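Local coordinates for putative uncharacterized protein (Bacteroides vulgatus, PDB 4F7A), which probably binds sugars, perhaps mucin O-glycans, at the bacterial surface as a SusD-like outer membrane lipoprotein with a TPR-like helical fold, at residues Y248-A253 and T327-L332; E275-S280 and T366-W371; S280-P285 and K427-W432; E293-V298 and S314-N319. All coordinates share one frame; numbering follows the deposited sequence.

Contact 1. Residues Y248-A253 and T327-L332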
# COMPACT_ATOMS: atom_id res chain seq x y z
N TYR A 248 -15.77 3.70 -12.27
CA TYR A 248 -14.39 3.86 -11.80
C TYR A 248 -13.40 3.44 -12.87
O TYR A 248 -13.60 2.45 -13.54
CB TYR A 248 -14.16 3.01 -10.56
CG TYR A 248 -12.77 3.06 -9.99
CD1 TYR A 248 -12.37 4.11 -9.16
CD2 TYR A 248 -11.86 2.03 -10.22
CE1 TYR A 248 -11.11 4.14 -8.59
CE2 TYR A 248 -10.58 2.06 -9.65
CZ TYR A 248 -10.22 3.11 -8.83
OH TYR A 248 -8.96 3.12 -8.27
N GLN A 249 -12.34 4.20 -13.02
CA GLN A 249 -11.27 3.86 -13.96
C GLN A 249 -10.00 3.72 -13.13
O GLN A 249 -9.80 4.49 -12.19
CB GLN A 249 -11.09 4.97 -15.00
CG GLN A 249 -12.34 5.31 -15.83
CD GLN A 249 -12.67 4.25 -16.84
OE1 GLN A 249 -12.24 4.33 -18.00
NE2 GLN A 249 -13.43 3.24 -16.42
N ASN A 250 -9.16 2.74 -13.46
CA ASN A 250 -7.93 2.55 -12.75
C ASN A 250 -6.94 3.66 -13.11
O ASN A 250 -6.53 3.79 -14.26
CB ASN A 250 -7.36 1.17 -13.09
CG ASN A 250 -6.19 0.79 -12.20
OD1 ASN A 250 -5.30 1.60 -11.97
ND2 ASN A 250 -6.16 -0.47 -11.74
N PRO A 251 -6.55 4.48 -12.13
CA PRO A 251 -5.73 5.65 -12.49
C PRO A 251 -4.31 5.30 -12.91
O PRO A 251 -3.68 6.08 -13.62
CB PRO A 251 -5.73 6.48 -11.20
CG PRO A 251 -5.98 5.52 -10.14
CD PRO A 251 -6.91 4.50 -10.70
N LEU A 252 -3.81 4.14 -12.50
CA LEU A 252 -2.48 3.70 -12.93
C LEU A 252 -2.45 3.56 -14.44
O LEU A 252 -1.48 3.94 -15.08
CB LEU A 252 -2.07 2.40 -12.24
CG LEU A 252 -0.70 1.81 -12.58
CD1 LEU A 252 0.48 2.72 -12.21
CD2 LEU A 252 -0.56 0.44 -11.88
N ALA A 253 -3.54 3.04 -15.00
CA ALA A 253 -3.66 2.87 -16.43
C ALA A 253 -3.72 4.22 -17.10
O ALA A 253 -3.21 4.37 -18.21
CB ALA A 253 -4.91 1.97 -16.81
N THR A 327 -9.28 -2.45 -15.30
CA THR A 327 -8.67 -3.39 -14.35
C THR A 327 -9.04 -3.00 -12.90
O THR A 327 -8.75 -1.89 -12.48
CB THR A 327 -7.14 -3.38 -14.48
OG1 THR A 327 -6.78 -3.81 -15.81
CG2 THR A 327 -6.50 -4.30 -13.44
N PRO A 328 -9.65 -3.93 -12.11
CA PRO A 328 -9.89 -3.54 -10.71
C PRO A 328 -8.58 -3.14 -10.01
O PRO A 328 -7.53 -3.73 -10.29
CB PRO A 328 -10.48 -4.82 -10.09
CG PRO A 328 -11.10 -5.55 -11.22
CD PRO A 328 -10.15 -5.28 -12.40
N ALA A 329 -8.63 -2.13 -9.15
CA ALA A 329 -7.47 -1.65 -8.42
C ALA A 329 -7.27 -2.46 -7.16
O ALA A 329 -8.04 -2.33 -6.20
CB ALA A 329 -7.64 -0.15 -8.05
N VAL A 330 -6.24 -3.29 -7.14
CA VAL A 330 -5.97 -4.17 -6.02
C VAL A 330 -5.59 -3.39 -4.75
O VAL A 330 -4.77 -2.46 -4.82
CB VAL A 330 -4.85 -5.15 -6.38
CG1 VAL A 330 -4.48 -5.97 -5.19
CG2 VAL A 330 -5.31 -6.05 -7.56
N LEU A 331 -6.22 -3.75 -3.63
CA LEU A 331 -5.98 -3.13 -2.31
C LEU A 331 -5.44 -4.11 -1.27
O LEU A 331 -4.61 -3.73 -0.43
CB LEU A 331 -7.26 -2.49 -1.75
CG LEU A 331 -7.76 -1.26 -2.53
CD1 LEU A 331 -9.05 -0.75 -1.91
CD2 LEU A 331 -6.68 -0.18 -2.59
N LEU A 332 -5.94 -5.34 -1.28
CA LEU A 332 -5.55 -6.35 -0.29
C LEU A 332 -5.76 -7.77 -0.87
O LEU A 332 -6.88 -8.15 -1.18
CB LEU A 332 -6.36 -6.15 1.00
CG LEU A 332 -5.84 -6.86 2.25
CD1 LEU A 332 -6.37 -6.19 3.51
CD2 LEU A 332 -6.19 -8.33 2.22

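Contact 2. Residues E275-S280 and T366-W371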
# COMPACT_ATOMS: atom_id res chain seq x y z
N GLU A 275 14.39 -14.90 -12.05
CA GLU A 275 13.81 -15.44 -13.28
C GLU A 275 12.32 -15.61 -13.08
O GLU A 275 11.74 -16.66 -13.34
CB GLU A 275 14.51 -16.76 -13.70
CG GLU A 275 15.99 -16.52 -14.01
CD GLU A 275 16.69 -17.71 -14.68
OE1 GLU A 275 16.55 -18.84 -14.20
OE2 GLU A 275 17.40 -17.49 -15.67
N ASP A 276 11.71 -14.54 -12.58
CA ASP A 276 10.36 -14.60 -12.06
C ASP A 276 9.37 -14.56 -13.22
O ASP A 276 9.41 -13.64 -14.03
CB ASP A 276 10.15 -13.44 -11.10
CG ASP A 276 8.95 -13.59 -10.23
OD1 ASP A 276 7.83 -13.82 -10.77
OD2 ASP A 276 9.12 -13.46 -8.99
N PRO A 277 8.46 -15.55 -13.28
CA PRO A 277 7.50 -15.55 -14.40
C PRO A 277 6.50 -14.41 -14.36
O PRO A 277 5.76 -14.22 -15.34
CB PRO A 277 6.78 -16.88 -14.26
CG PRO A 277 6.93 -17.26 -12.88
CD PRO A 277 8.22 -16.66 -12.35
N ARG A 278 6.44 -13.66 -13.26
CA ARG A 278 5.57 -12.49 -13.23
C ARG A 278 6.20 -11.29 -13.98
O ARG A 278 5.50 -10.29 -14.25
CB ARG A 278 5.24 -12.10 -11.80
CG ARG A 278 4.35 -13.09 -11.07
CD ARG A 278 4.39 -12.92 -9.56
NE ARG A 278 5.66 -13.33 -8.95
CZ ARG A 278 5.82 -13.51 -7.63
NH1 ARG A 278 4.82 -13.34 -6.78
NH2 ARG A 278 7.00 -13.88 -7.16
N ILE A 279 7.49 -11.36 -14.31
CA ILE A 279 8.19 -10.21 -14.88
C ILE A 279 7.49 -9.67 -16.16
O ILE A 279 7.30 -8.47 -16.30
CB ILE A 279 9.70 -10.52 -15.12
CG1 ILE A 279 10.49 -9.21 -15.34
CG2 ILE A 279 9.92 -11.50 -16.26
CD1 ILE A 279 12.03 -9.37 -15.29
N SER A 280 7.07 -10.56 -17.06
CA SER A 280 6.49 -10.13 -18.35
C SER A 280 5.00 -9.83 -18.20
O SER A 280 4.39 -9.25 -19.09
CB SER A 280 6.69 -11.19 -19.44
OG SER A 280 5.92 -12.36 -19.22
N THR A 366 -0.08 -18.46 -4.36
CA THR A 366 -1.31 -17.69 -4.47
C THR A 366 -1.10 -16.47 -5.40
O THR A 366 -1.97 -16.16 -6.24
CB THR A 366 -1.83 -17.28 -3.07
OG1 THR A 366 -2.21 -18.48 -2.35
CG2 THR A 366 -3.07 -16.36 -3.17
N SER A 367 0.04 -15.80 -5.25
CA SER A 367 0.39 -14.68 -6.11
C SER A 367 0.54 -15.12 -7.58
O SER A 367 -0.00 -14.49 -8.48
CB SER A 367 1.67 -14.02 -5.61
OG SER A 367 2.05 -12.99 -6.49
N PHE A 368 1.25 -16.22 -7.81
CA PHE A 368 1.36 -16.75 -9.17
C PHE A 368 -0.03 -16.98 -9.79
O PHE A 368 -0.27 -16.61 -10.94
CB PHE A 368 2.10 -18.08 -9.17
CG PHE A 368 3.60 -17.97 -9.26
CD1 PHE A 368 4.31 -17.02 -8.53
CD2 PHE A 368 4.32 -18.88 -10.05
CE1 PHE A 368 5.70 -16.96 -8.61
CE2 PHE A 368 5.70 -18.82 -10.13
CZ PHE A 368 6.39 -17.86 -9.37
N SER A 369 -0.93 -17.61 -9.02
CA SER A 369 -2.28 -17.88 -9.49
C SER A 369 -3.08 -16.61 -9.78
O SER A 369 -3.82 -16.56 -10.75
CB SER A 369 -3.03 -18.75 -8.48
OG SER A 369 -2.43 -20.02 -8.38
N GLN A 370 -2.95 -15.59 -8.93
CA GLN A 370 -3.61 -14.29 -9.15
C GLN A 370 -3.33 -13.76 -10.55
O GLN A 370 -4.21 -13.22 -11.20
CB GLN A 370 -3.07 -13.29 -8.14
CG GLN A 370 -3.66 -11.90 -8.22
CD GLN A 370 -3.03 -10.93 -7.25
OE1 GLN A 370 -2.55 -11.31 -6.19
NE2 GLN A 370 -3.01 -9.66 -7.62
N TRP A 371 -2.07 -13.87 -10.96
CA TRP A 371 -1.56 -13.25 -12.18
C TRP A 371 -1.54 -14.18 -13.38
O TRP A 371 -1.24 -13.75 -14.47
CB TRP A 371 -0.15 -12.69 -11.93
CG TRP A 371 -0.16 -11.55 -10.98
CD1 TRP A 371 0.28 -11.55 -9.69
CD2 TRP A 371 -0.68 -10.24 -11.22
NE1 TRP A 371 0.06 -10.33 -9.12
CE2 TRP A 371 -0.53 -9.50 -10.03
CE3 TRP A 371 -1.29 -9.63 -12.32
CZ2 TRP A 371 -0.92 -8.17 -9.92
CZ3 TRP A 371 -1.69 -8.29 -12.20
CH2 TRP A 371 -1.49 -7.58 -11.00

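Contact 3. Residues S280-P285 and K427-W432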
# COMPACT_ATOMS: atom_id res chain seq x y z
N SER A 280 7.07 -10.56 -17.06
CA SER A 280 6.49 -10.13 -18.35
C SER A 280 5.00 -9.83 -18.20
O SER A 280 4.39 -9.25 -19.09
CB SER A 280 6.69 -11.19 -19.44
OG SER A 280 5.92 -12.36 -19.22
N ILE A 281 4.43 -10.23 -17.07
CA ILE A 281 3.04 -9.89 -16.73
C ILE A 281 2.96 -8.47 -16.18
O ILE A 281 2.09 -7.67 -16.58
CB ILE A 281 2.45 -10.88 -15.71
CG1 ILE A 281 2.46 -12.31 -16.28
CG2 ILE A 281 0.99 -10.46 -15.33
CD1 ILE A 281 2.09 -13.42 -15.19
N TYR A 282 3.91 -8.13 -15.33
CA TYR A 282 3.98 -6.80 -14.76
C TYR A 282 4.50 -5.72 -15.74
O TYR A 282 3.98 -4.61 -15.76
CB TYR A 282 4.90 -6.81 -13.55
CG TYR A 282 4.42 -7.52 -12.28
CD1 TYR A 282 3.36 -8.42 -12.28
CD2 TYR A 282 5.12 -7.35 -11.08
CE1 TYR A 282 2.95 -9.06 -11.12
CE2 TYR A 282 4.73 -8.01 -9.93
CZ TYR A 282 3.63 -8.85 -9.94
OH TYR A 282 3.24 -9.50 -8.80
N TYR A 283 5.55 -6.05 -16.48
CA TYR A 283 6.26 -5.09 -17.32
C TYR A 283 6.53 -5.65 -18.72
O TYR A 283 6.32 -6.84 -18.99
CB TYR A 283 7.58 -4.67 -16.67
CG TYR A 283 7.40 -4.01 -15.30
CD1 TYR A 283 7.12 -2.66 -15.18
CD2 TYR A 283 7.52 -4.76 -14.14
CE1 TYR A 283 6.94 -2.07 -13.92
CE2 TYR A 283 7.37 -4.16 -12.88
CZ TYR A 283 7.08 -2.84 -12.78
OH TYR A 283 6.95 -2.27 -11.52
N ASN A 284 7.00 -4.78 -19.59
CA ASN A 284 7.42 -5.13 -20.95
C ASN A 284 8.94 -4.97 -21.04
O ASN A 284 9.52 -4.16 -20.32
CB ASN A 284 6.78 -4.20 -21.97
CG ASN A 284 5.27 -4.41 -22.13
OD1 ASN A 284 4.73 -5.44 -21.74
ND2 ASN A 284 4.59 -3.41 -22.71
N PRO A 285 9.58 -5.71 -21.96
CA PRO A 285 11.00 -5.48 -22.18
C PRO A 285 11.29 -4.05 -22.61
O PRO A 285 10.44 -3.39 -23.21
CB PRO A 285 11.35 -6.44 -23.32
CG PRO A 285 10.28 -7.50 -23.29
CD PRO A 285 9.05 -6.80 -22.81
N LYS A 427 6.27 -10.76 -0.43
CA LYS A 427 5.04 -9.99 -0.24
C LYS A 427 5.08 -8.74 -1.11
O LYS A 427 4.07 -8.33 -1.69
CB LYS A 427 4.85 -9.62 1.23
CG LYS A 427 3.50 -8.97 1.56
CD LYS A 427 3.24 -8.85 3.06
CE LYS A 427 4.15 -7.87 3.74
NZ LYS A 427 3.72 -7.60 5.13
N TRP A 428 6.25 -8.10 -1.19
CA TRP A 428 6.43 -6.89 -2.01
C TRP A 428 6.18 -7.19 -3.50
O TRP A 428 5.48 -6.43 -4.20
CB TRP A 428 7.81 -6.34 -1.75
CG TRP A 428 8.30 -5.14 -2.50
CD1 TRP A 428 8.15 -3.82 -2.17
CD2 TRP A 428 9.17 -5.17 -3.63
NE1 TRP A 428 8.84 -3.03 -3.06
CE2 TRP A 428 9.48 -3.83 -3.96
CE3 TRP A 428 9.73 -6.19 -4.39
CZ2 TRP A 428 10.29 -3.51 -5.03
CZ3 TRP A 428 10.55 -5.86 -5.45
CH2 TRP A 428 10.83 -4.53 -5.75
N ILE A 429 6.70 -8.30 -3.99
CA ILE A 429 6.36 -8.70 -5.36
C ILE A 429 4.83 -8.89 -5.50
O ILE A 429 4.22 -8.41 -6.47
CB ILE A 429 7.11 -9.98 -5.85
CG1 ILE A 429 8.63 -9.81 -5.78
CG2 ILE A 429 6.70 -10.30 -7.28
CD1 ILE A 429 9.45 -11.16 -5.94
N ALA A 430 4.23 -9.52 -4.50
CA ALA A 430 2.82 -9.91 -4.53
C ALA A 430 1.85 -8.76 -4.33
O ALA A 430 0.71 -8.86 -4.77
CB ALA A 430 2.55 -11.00 -3.46
N CYS A 431 2.29 -7.66 -3.70
CA CYS A 431 1.41 -6.49 -3.50
C CYS A 431 1.33 -5.57 -4.72
O CYS A 431 0.54 -4.62 -4.72
CB CYS A 431 1.88 -5.68 -2.28
SG CYS A 431 1.43 -6.46 -0.71
N TRP A 432 2.17 -5.83 -5.73
CA TRP A 432 2.25 -5.02 -6.94
C TRP A 432 0.88 -4.98 -7.62
O TRP A 432 0.19 -6.01 -7.68
CB TRP A 432 3.29 -5.65 -7.89
CG TRP A 432 3.59 -4.86 -9.12
CD1 TRP A 432 4.62 -3.97 -9.29
CD2 TRP A 432 2.86 -4.85 -10.35
NE1 TRP A 432 4.57 -3.42 -10.53
CE2 TRP A 432 3.50 -3.96 -11.21
CE3 TRP A 432 1.73 -5.54 -10.82
CZ2 TRP A 432 3.06 -3.72 -12.52
CZ3 TRP A 432 1.30 -5.30 -12.10
CH2 TRP A 432 1.96 -4.40 -12.93

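Contact 4. Residues E293-V298 and S314-N319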
# COMPACT_ATOMS: atom_id res chain seq x y z
N GLU A 293 15.36 -7.20 -25.52
CA GLU A 293 14.81 -8.37 -24.85
C GLU A 293 15.07 -8.35 -23.33
O GLU A 293 14.78 -9.32 -22.64
CB GLU A 293 15.41 -9.64 -25.46
CG GLU A 293 15.21 -9.78 -26.96
CD GLU A 293 15.83 -11.06 -27.49
OE1 GLU A 293 15.40 -12.14 -27.03
OE2 GLU A 293 16.74 -10.99 -28.34
N GLU A 294 15.62 -7.26 -22.82
CA GLU A 294 15.94 -7.16 -21.39
C GLU A 294 14.90 -6.32 -20.66
O GLU A 294 14.21 -5.45 -21.26
CB GLU A 294 17.33 -6.57 -21.21
CG GLU A 294 18.45 -7.46 -21.74
CD GLU A 294 19.69 -6.67 -22.13
OE1 GLU A 294 20.05 -5.74 -21.38
OE2 GLU A 294 20.27 -6.94 -23.20
N TYR A 295 14.79 -6.57 -19.37
CA TYR A 295 13.96 -5.73 -18.50
C TYR A 295 14.87 -4.79 -17.76
O TYR A 295 15.72 -5.23 -16.97
CB TYR A 295 13.16 -6.58 -17.53
CG TYR A 295 12.10 -7.39 -18.25
CD1 TYR A 295 12.39 -8.60 -18.86
CD2 TYR A 295 10.79 -6.90 -18.36
CE1 TYR A 295 11.41 -9.32 -19.56
CE2 TYR A 295 9.82 -7.60 -19.05
CZ TYR A 295 10.12 -8.81 -19.63
OH TYR A 295 9.14 -9.49 -20.31
N LEU A 296 14.71 -3.50 -18.01
CA LEU A 296 15.57 -2.48 -17.42
C LEU A 296 14.73 -1.55 -16.56
O LEU A 296 13.75 -1.01 -17.04
CB LEU A 296 16.28 -1.67 -18.51
CG LEU A 296 17.19 -2.41 -19.47
CD1 LEU A 296 17.81 -1.41 -20.46
CD2 LEU A 296 18.31 -3.19 -18.72
N GLY A 297 15.11 -1.40 -15.29
CA GLY A 297 14.45 -0.53 -14.35
C GLY A 297 15.16 0.79 -14.11
O GLY A 297 16.39 0.86 -14.09
N VAL A 298 14.38 1.84 -13.90
CA VAL A 298 14.91 3.16 -13.67
C VAL A 298 15.46 3.30 -12.25
O VAL A 298 14.75 3.06 -11.28
CB VAL A 298 13.81 4.22 -13.93
CG1 VAL A 298 14.34 5.64 -13.73
CG2 VAL A 298 13.23 4.02 -15.38
N SER A 314 13.55 4.88 -22.75
CA SER A 314 13.53 3.56 -23.42
C SER A 314 13.73 2.37 -22.48
O SER A 314 13.90 1.23 -22.94
CB SER A 314 14.54 3.55 -24.56
OG SER A 314 14.17 4.56 -25.48
N TYR A 315 13.67 2.62 -21.18
CA TYR A 315 13.63 1.53 -20.17
C TYR A 315 12.28 0.81 -20.17
O TYR A 315 11.36 1.17 -20.93
CB TYR A 315 14.01 2.07 -18.78
CG TYR A 315 15.51 2.11 -18.52
CD1 TYR A 315 16.43 2.40 -19.53
CD2 TYR A 315 16.02 1.85 -17.25
CE1 TYR A 315 17.82 2.44 -19.28
CE2 TYR A 315 17.36 1.91 -16.99
CZ TYR A 315 18.27 2.17 -17.99
OH TYR A 315 19.62 2.18 -17.69
N SER A 316 12.17 -0.25 -19.37
CA SER A 316 10.97 -1.07 -19.37
C SER A 316 9.75 -0.30 -18.86
O SER A 316 9.83 0.41 -17.86
CB SER A 316 11.15 -2.33 -18.53
OG SER A 316 12.02 -3.24 -19.17
N PHE A 317 8.63 -0.48 -19.56
CA PHE A 317 7.39 0.18 -19.25
C PHE A 317 6.46 -0.85 -18.64
O PHE A 317 6.64 -2.04 -18.86
CB PHE A 317 6.76 0.76 -20.53
CG PHE A 317 5.76 1.86 -20.27
CD1 PHE A 317 6.19 3.08 -19.83
CD2 PHE A 317 4.40 1.66 -20.48
CE1 PHE A 317 5.30 4.11 -19.57
CE2 PHE A 317 3.50 2.70 -20.24
CZ PHE A 317 3.95 3.92 -19.78
N ILE A 318 5.46 -0.38 -17.90
CA ILE A 318 4.40 -1.23 -17.41
C ILE A 318 3.73 -1.96 -18.56
O ILE A 318 3.66 -1.46 -19.68
CB ILE A 318 3.35 -0.43 -16.59
CG1 ILE A 318 2.62 -1.34 -15.61
CG2 ILE A 318 2.36 0.34 -17.52
CD1 ILE A 318 1.71 -0.57 -14.60
N ASN A 319 3.27 -3.17 -18.28
CA ASN A 319 2.46 -3.94 -19.22
C ASN A 319 1.01 -3.43 -19.24
O ASN A 319 0.24 -3.63 -18.28
CB ASN A 319 2.49 -5.43 -18.84
CG ASN A 319 1.80 -6.31 -19.86
OD1 ASN A 319 0.86 -5.86 -20.52
ND2 ASN A 319 2.24 -7.59 -19.98

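Contact 1. Residues Y248-A253 and T327-L332
Asn250 and Ala329 bring the two backbones to 6.0 Å between their CA atoms, where the turn into helix 251-257 passes the start of strand 329-332. The side-chain amide of Asn250 does most of the joining. Its ND2 donates to Thr327 O at 3.0 Å, and the bond is fairly straight, with 164° at the hydrogen. The acceptor lies close to the plane of the amide. The amide nitrogen, however, sits well above the plane of the Thr327 carbonyl. A chi1 of -170°, with CG anti to the backbone N, brings the amide up to Thr327, just ahead of strand 329-332. Asn250 is at the N-cap of helix 251-257, and its OD1 caps the helix by accepting from Leu252 N at 3.0 Å. Both ends of the group are thus used, which should fix its rotation.

Tyr248 adds a packing contact. The CB methyl of Ala329 lies at the edge of the Tyr248 ring, 3.5 Å from Tyr248 OH and 4.0 Å from Tyr248 CE2. That hydroxyl is hydrogen-bonded to Tyr33 O.

Strand 329-332 pairs antiparallel with strand 241-243. Leu331 and Leu332 both face Ile241 in a classic beta bulge. The side chain of Leu332 packs on helix 193-210, while Pro251 and Leu252 rest on Trp46 of helix 44-51. The contact therefore ties the small sheet to the cap of a neighbouring helix.

Contact 2. Residues E275-S280 and T366-W371
Asp276 OD1 is gripped twice by Arg278, the residue that reaches across to helix 356-371. Arg278 NE donates to the syn lone pair of Asp276 OD1 at 2.9 Å, in an almost straight bond. The backbone N of Arg278 takes the anti lone pair, a capping bond in the turn that leads into helix 279-282. Arg278 NH2 completes a side-on salt bridge to Asp276 OD2 at 2.8 Å.

The remaining nitrogen, Arg278 NH1, crosses to Ser367 OG at 2.8 Å. This hydroxyl lies near the guanidinium plane, but the bond is bent, with 139° at the hydrogen. A bend at chi3 (-71°) turns the head of Arg278 to this position. Phe368 then comes over one face of the guanidinium with its CE1, 3.6 Å from Arg278 CZ. The two planes are 59° apart, so the groups are tilted and not stacked flat. Further round the ring, Phe368 CE2 meets Pro277 CG at 3.4 Å.

Arg278 NH2 also donates to Gln426 OE1, from helix 416-431. All three nitrogens of the buried guanidinium therefore have acceptors. The paired carboxylate probably balances its charge, and the two-point grip fixes the orientation in which it meets Ser367 and Phe368.

Contact 3. Residues S280-P285 and K427-W432
In Trp432 CG is anti to the backbone N (chi1 -174°), which lays the indole against Tyr282. Tyr282 answers with CG anti to its carbonyl carbon (chi1 -70°), and its ring comes to lie on the indole. The side chains run antiparallel alongside each other, each ring lying along the other's stem. Their rings form an offset stack. The centroids of the Tyr282 ring and the six-membered ring of Trp432 are 4.0 Å apart, and the planes differ by only 7°. The overlap continues at both ends. Tyr282 CB sits over the six-membered ring in a CH-pi contact, 3.8 Å from its centroid. At the other end, Tyr282 CE2 reaches Trp432 CB at 3.4 Å.

Beyond the stack, the hydroxyl of Tyr282 donates to Ile429 O at 2.8 Å. It approaches from above the plane of that carbonyl. Ile429 CG2 lies alongside, 4.0 Å from Tyr282 CE2. The edge of the indole is held by Tyr283. Trp432 NE1 donates to Tyr283 OH at 2.8 Å, with the hydroxyl tilted slightly from the indole plane. The ring of Tyr283 is steeply inclined to the indole. The buried indole N-H thus has an acceptor, while one indole face carries Tyr282. These three residues form an aromatic cluster.

Other rings extend it. Tyr60 meets Trp432 edge-to-face, and Trp371 of helix 356-371 does the same with Tyr282. Ile267 of helix 265-273 touches both Tyr283 and Trp432. The cluster therefore fills the junction between the ends of helices 279-282 and 416-431, with helix 265-273 beside it.

Contact 4. Residues E293-V298 and S314-N319
Leu296 and Tyr315 make the tightly packed part of this contact between two irregular chain segments. Leu296 CB sits over one face of the Tyr315 ring, 3.9 Å from its centroid, in a CH-pi contact. The leucine side chain stands roughly perpendicular to that of the tyrosine. Leu296 CD1 follows the ring on to Tyr315 CE1 at 4.0 Å. The edge of the ring is turned to the backbone beyond Leu296. There Tyr315 CE2 comes within 3.2 Å of Gly297 O. Val298 CG2 touches Tyr315 CD2 at 4.0 Å, from the other side of the ring plane than Leu296 CB. The phenol end of Tyr315 reaches further, to the hydroxyl of Tyr389.

Next to the ring, Ser316 binds Leu296 with two groups. Its backbone N donates to Leu296 O at 2.9 Å, and the bond lies in the carbonyl plane. Its side chain takes the other polar group of Leu296, whose N donates to Ser316 OG, also at 2.9 Å. OG stands anti to the carbonyl carbon (chi1 -71°), which directs it to that N-H. Ser316 thus takes both polar backbone groups of Leu296.

The side toward Glu294 and Tyr295 is looser. Both residues are partly exposed, and little of either is covered by the facing segment. Tyr295 meets Ser316 mainly through its CA, while its ring lies obliquely near OG.

Both segments belong to the long excursion between helix 279-282 and strand 329-332. Strand 262-263 runs beside them, with Met263 bonded through its backbone to Val298 and Ser316. Tyr295 packs on helix 279-282, and Ile318 on helix 251-257.

Overall arrangement
All four contacts are largely buried, but at different depths. Contacts 1 and 3 are nearer the centre of the chain, their centres about 13 and 14 Å from it. Contact 4 is the outermost, at about 23 Å. Contacts 2 and 3 share Ser280 and helix 279-282, and their centres are about 7 Å apart. Contact 2 is built on a salt-bridged arginine, contact 3 on stacked rings. Contact 4 combines a leucine on a tyrosine face with two bonds to the main chain of Leu296, and contact 1 uses one capping amide. Contact 4 is nested in the loops closed by the other three. Its Phe317 O probably accepts from Asn284 N of contact 3, and its Ile318 packs on Leu252 of contact 1.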